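Local coordinates for protein probable M18-family aminopeptidase 1 (Thermotoga maritima, PDB 2GLF) that probably acts as a zinc-dependent aminopeptidase of the M18 family, removing residues from the N-terminal end of peptides, at residues 74-79 with 298-303. Sequence-based numbering, arbitrary orientation.
Sequences AAFRVV and RQILKM
I300 of helix 292-303 packs on F76, in strand 73-77, and on V78, in the loop just after it, in a small apolar contact where a helix lies against the mixed beta-sheet of the M18 metallopeptidase domain. Within that sheet, strand 73-77 runs antiparallel to both its neighbours, 64-67 and 270-275. F76 and V78 are two residues apart and both send their side chains to the helix side, whereas R77 between them turns the other way and hydrogen-bonds through NH1 to the carbonyls of L261 and A264. I300 has the most surface buried of the three, because its CD1 methyl touches both partners and its CG2 methyl adds a contact with V78. Its longer arm, with CG1 beside the backbone N (chi1 -68°) and the chain then extended (chi2 176°), carries CD1 over one face of the F76 ring. That methyl sits 4.0 Å from the ring centroid and 29° off the ring normal, a CH-pi contact displaced toward the CD1 side of the ring, where F76 CD1 to I300 CD1 measures 3.6 Å. No hydrogen bond links the two segments; the contact is wholly apolar and all three residues are buried. A296 and L297, from the preceding turn of the helix, also touch F76, L82 packs on I300, and Q304 meets V78. Away from the sheet, R298 and K302 form salt bridges to D314 and D308 of a second subunit, so this helix lies between the sheet and the second subunit. The contact lies away from the metal sites. At the V78 end, CG2 lies 3.9 Å from I300 CG2 and 4.0 Å from I300 CD1, touching both branches of the isoleucine.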
ATOM      1  N   ALA A  74     -18.932 -24.747 -46.706  1.00 12.98           N
ATOM      2  CA  ALA A  74     -19.729 -23.710 -47.338  1.00 12.98           C
ATOM      3  C   ALA A  74     -20.792 -24.375 -48.215  1.00 12.98           C
ATOM      4  O   ALA A  74     -20.501 -25.305 -48.964  1.00 12.98           O
ATOM      5  CB  ALA A  74     -18.834 -22.808 -48.176  1.00 20.46           C
ATOM      6  N   ALA A  75     -22.027 -23.907 -48.104  1.00 19.34           N
ATOM      7  CA  ALA A  75     -23.115 -24.468 -48.890  1.00 20.42           C
ATOM      8  C   ALA A  75     -23.787 -23.377 -49.701  1.00 21.28           C
ATOM      9  O   ALA A  75     -24.188 -22.352 -49.155  1.00 22.13           O
ATOM     10  CB  ALA A  75     -24.131 -25.132 -47.981  1.00  9.79           C
ATOM     11  N   PHE A  76     -23.905 -23.591 -51.005  1.00 18.35           N
ATOM     12  CA  PHE A  76     -24.548 -22.605 -51.854  1.00 18.63           C
ATOM     13  C   PHE A  76     -25.768 -23.167 -52.560  1.00 18.53           C
ATOM     14  O   PHE A  76     -26.008 -24.377 -52.589  1.00 18.74           O
ATOM     15  CB  PHE A  76     -23.588 -22.074 -52.923  1.00 16.24           C
ATOM     16  CG  PHE A  76     -22.289 -21.569 -52.380  1.00 16.73           C
ATOM     17  CD1 PHE A  76     -21.152 -22.379 -52.393  1.00 16.24           C
ATOM     18  CD2 PHE A  76     -22.195 -20.286 -51.841  1.00 17.23           C
ATOM     19  CE1 PHE A  76     -19.947 -21.919 -51.877  1.00 16.24           C
ATOM     20  CE2 PHE A  76     -20.991 -19.817 -51.320  1.00 16.24           C
ATOM     21  CZ  PHE A  76     -19.866 -20.633 -51.337  1.00 16.24           C
ATOM     22  N   ARG A  77     -26.546 -22.245 -53.107  1.00 27.21           N
ATOM     23  CA  ARG A  77     -27.728 -22.551 -53.893  1.00 26.79           C
ATOM     24  C   ARG A  77     -27.647 -21.519 -55.006  1.00 27.69           C
ATOM     25  O   ARG A  77     -28.364 -20.518 -55.001  1.00 27.81           O
ATOM     26  CB  ARG A  77     -29.014 -22.385 -53.072  1.00 19.44           C
ATOM     27  CG  ARG A  77     -29.316 -23.572 -52.184  1.00 19.50           C
ATOM     28  CD  ARG A  77     -30.661 -23.439 -51.503  1.00 19.99           C
ATOM     29  NE  ARG A  77     -31.754 -23.366 -52.467  1.00 19.18           N
ATOM     30  CZ  ARG A  77     -33.027 -23.143 -52.142  1.00 18.01           C
ATOM     31  NH1 ARG A  77     -33.374 -22.971 -50.873  1.00 18.63           N
ATOM     32  NH2 ARG A  77     -33.955 -23.078 -53.089  1.00 19.24           N
ATOM     33  N   VAL A  78     -26.712 -21.751 -55.926  1.00 24.39           N
ATOM     34  CA  VAL A  78     -26.511 -20.863 -57.059  1.00 25.28           C
ATOM     35  C   VAL A  78     -27.791 -20.948 -57.865  1.00 26.03           C
ATOM     36  O   VAL A  78     -28.248 -22.043 -58.204  1.00 26.86           O
ATOM     37  CB  VAL A  78     -25.322 -21.314 -57.915  1.00 16.96           C
ATOM     38  CG1 VAL A  78     -25.182 -20.413 -59.113  1.00 15.69           C
ATOM     39  CG2 VAL A  78     -24.052 -21.278 -57.087  1.00 18.17           C
ATOM     40  N   VAL A  79     -28.369 -19.791 -58.162  1.00 14.92           N
ATOM     41  CA  VAL A  79     -29.626 -19.736 -58.881  1.00 14.55           C
ATOM     42  C   VAL A  79     -29.591 -18.740 -60.036  1.00 15.78           C
ATOM     43  O   VAL A  79     -30.556 -18.606 -60.788  1.00 16.17           O
ATOM     44  CB  VAL A  79     -30.759 -19.386 -57.885  1.00 11.64           C
ATOM     45  CG1 VAL A  79     -32.055 -19.125 -58.605  1.00  9.94           C
ATOM     46  CG2 VAL A  79     -30.941 -20.540 -56.906  1.00  9.61           C
ATOM     47  N   ARG A 298     -14.592 -18.736 -56.630  1.00 42.10           N
ATOM     48  CA  ARG A 298     -13.894 -18.790 -57.908  1.00 43.06           C
ATOM     49  C   ARG A 298     -14.244 -20.081 -58.651  1.00 43.60           C
ATOM     50  O   ARG A 298     -14.452 -20.072 -59.865  1.00 43.55           O
ATOM     51  CB  ARG A 298     -12.377 -18.700 -57.703  1.00 29.54           C
ATOM     52  CG  ARG A 298     -11.847 -17.282 -57.594  1.00 30.63           C
ATOM     53  CD  ARG A 298     -10.329 -17.263 -57.714  1.00 34.30           C
ATOM     54  NE  ARG A 298      -9.675 -17.817 -56.533  1.00 36.81           N
ATOM     55  CZ  ARG A 298      -9.438 -17.132 -55.417  1.00 37.22           C
ATOM     56  NH1 ARG A 298      -9.794 -15.859 -55.327  1.00 38.71           N
ATOM     57  NH2 ARG A 298      -8.855 -17.723 -54.384  1.00 36.47           N
ATOM     58  N   GLN A 299     -14.313 -21.191 -57.921  1.00 30.23           N
ATOM     59  CA  GLN A 299     -14.645 -22.468 -58.536  1.00 30.48           C
ATOM     60  C   GLN A 299     -15.991 -22.344 -59.237  1.00 30.43           C
ATOM     61  O   GLN A 299     -16.153 -22.776 -60.377  1.00 30.95           O
ATOM     62  CB  GLN A 299     -14.713 -23.567 -57.479  1.00 35.81           C
ATOM     63  CG  GLN A 299     -14.959 -24.951 -58.048  1.00 37.56           C
ATOM     64  CD  GLN A 299     -13.902 -25.364 -59.059  1.00 41.57           C
ATOM     65  OE1 GLN A 299     -12.706 -25.367 -58.761  1.00 41.15           O
ATOM     66  NE2 GLN A 299     -14.342 -25.716 -60.263  1.00 45.46           N
ATOM     67  N   ILE A 300     -16.949 -21.741 -58.546  1.00 26.24           N
ATOM     68  CA  ILE A 300     -18.284 -21.553 -59.089  1.00 25.29           C
ATOM     69  C   ILE A 300     -18.249 -20.600 -60.284  1.00 26.43           C
ATOM     70  O   ILE A 300     -18.973 -20.796 -61.264  1.00 26.80           O
ATOM     71  CB  ILE A 300     -19.245 -21.006 -57.999  1.00 19.88           C
ATOM     72  CG1 ILE A 300     -19.470 -22.087 -56.933  1.00 18.22           C
ATOM     73  CG2 ILE A 300     -20.578 -20.554 -58.627  1.00 17.95           C
ATOM     74  CD1 ILE A 300     -20.319 -21.633 -55.769  1.00 14.97           C
ATOM     75  N   LEU A 301     -17.403 -19.575 -60.203  1.00 38.25           N
ATOM     76  CA  LEU A 301     -17.284 -18.609 -61.289  1.00 38.20           C
ATOM     77  C   LEU A 301     -16.729 -19.242 -62.566  1.00 38.25           C
ATOM     78  O   LEU A 301     -17.246 -18.994 -63.662  1.00 37.51           O
ATOM     79  CB  LEU A 301     -16.398 -17.433 -60.863  1.00 14.74           C
ATOM     80  CG  LEU A 301     -17.067 -16.406 -59.945  1.00 15.39           C
ATOM     81  CD1 LEU A 301     -16.061 -15.330 -59.561  1.00 14.91           C
ATOM     82  CD2 LEU A 301     -18.262 -15.786 -60.656  1.00 13.64           C
ATOM     83  N   LYS A 302     -15.681 -20.054 -62.425  1.00 33.93           N
ATOM     84  CA  LYS A 302     -15.078 -20.719 -63.577  1.00 33.66           C
ATOM     85  C   LYS A 302     -16.124 -21.603 -64.222  1.00 33.46           C
ATOM     86  O   LYS A 302     -16.230 -21.664 -65.447  1.00 32.33           O
ATOM     87  CB  LYS A 302     -13.889 -21.575 -63.149  1.00 18.97           C
ATOM     88  CG  LYS A 302     -12.761 -20.776 -62.545  1.00 19.73           C
ATOM     89  CD  LYS A 302     -12.217 -19.743 -63.521  1.00 19.73           C
ATOM     90  CE  LYS A 302     -11.524 -20.404 -64.697  1.00 20.09           C
ATOM     91  NZ  LYS A 302     -10.923 -19.392 -65.606  1.00 22.43           N
HETATM   92  N   MSE A 303     -16.901 -22.280 -63.381  1.00 18.78           N
HETATM   93  CA  MSE A 303     -17.952 -23.161 -63.860  1.00 19.86           C
HETATM   94  C   MSE A 303     -19.002 -22.395 -64.660  1.00 19.38           C
HETATM   95  O   MSE A 303     -19.687 -22.968 -65.500  1.00 19.30           O
HETATM   96  CB  MSE A 303     -18.604 -23.882 -62.687  1.00 53.20           C
HETATM   97  CG  MSE A 303     -17.638 -24.774 -61.936  1.00 54.41           C
HETATM   98 SE   MSE A 303     -18.499 -25.785 -60.541  1.00 58.31          SE
HETATM   99  CE  MSE A 303     -18.626 -27.519 -61.413  1.00 56.35           C
TER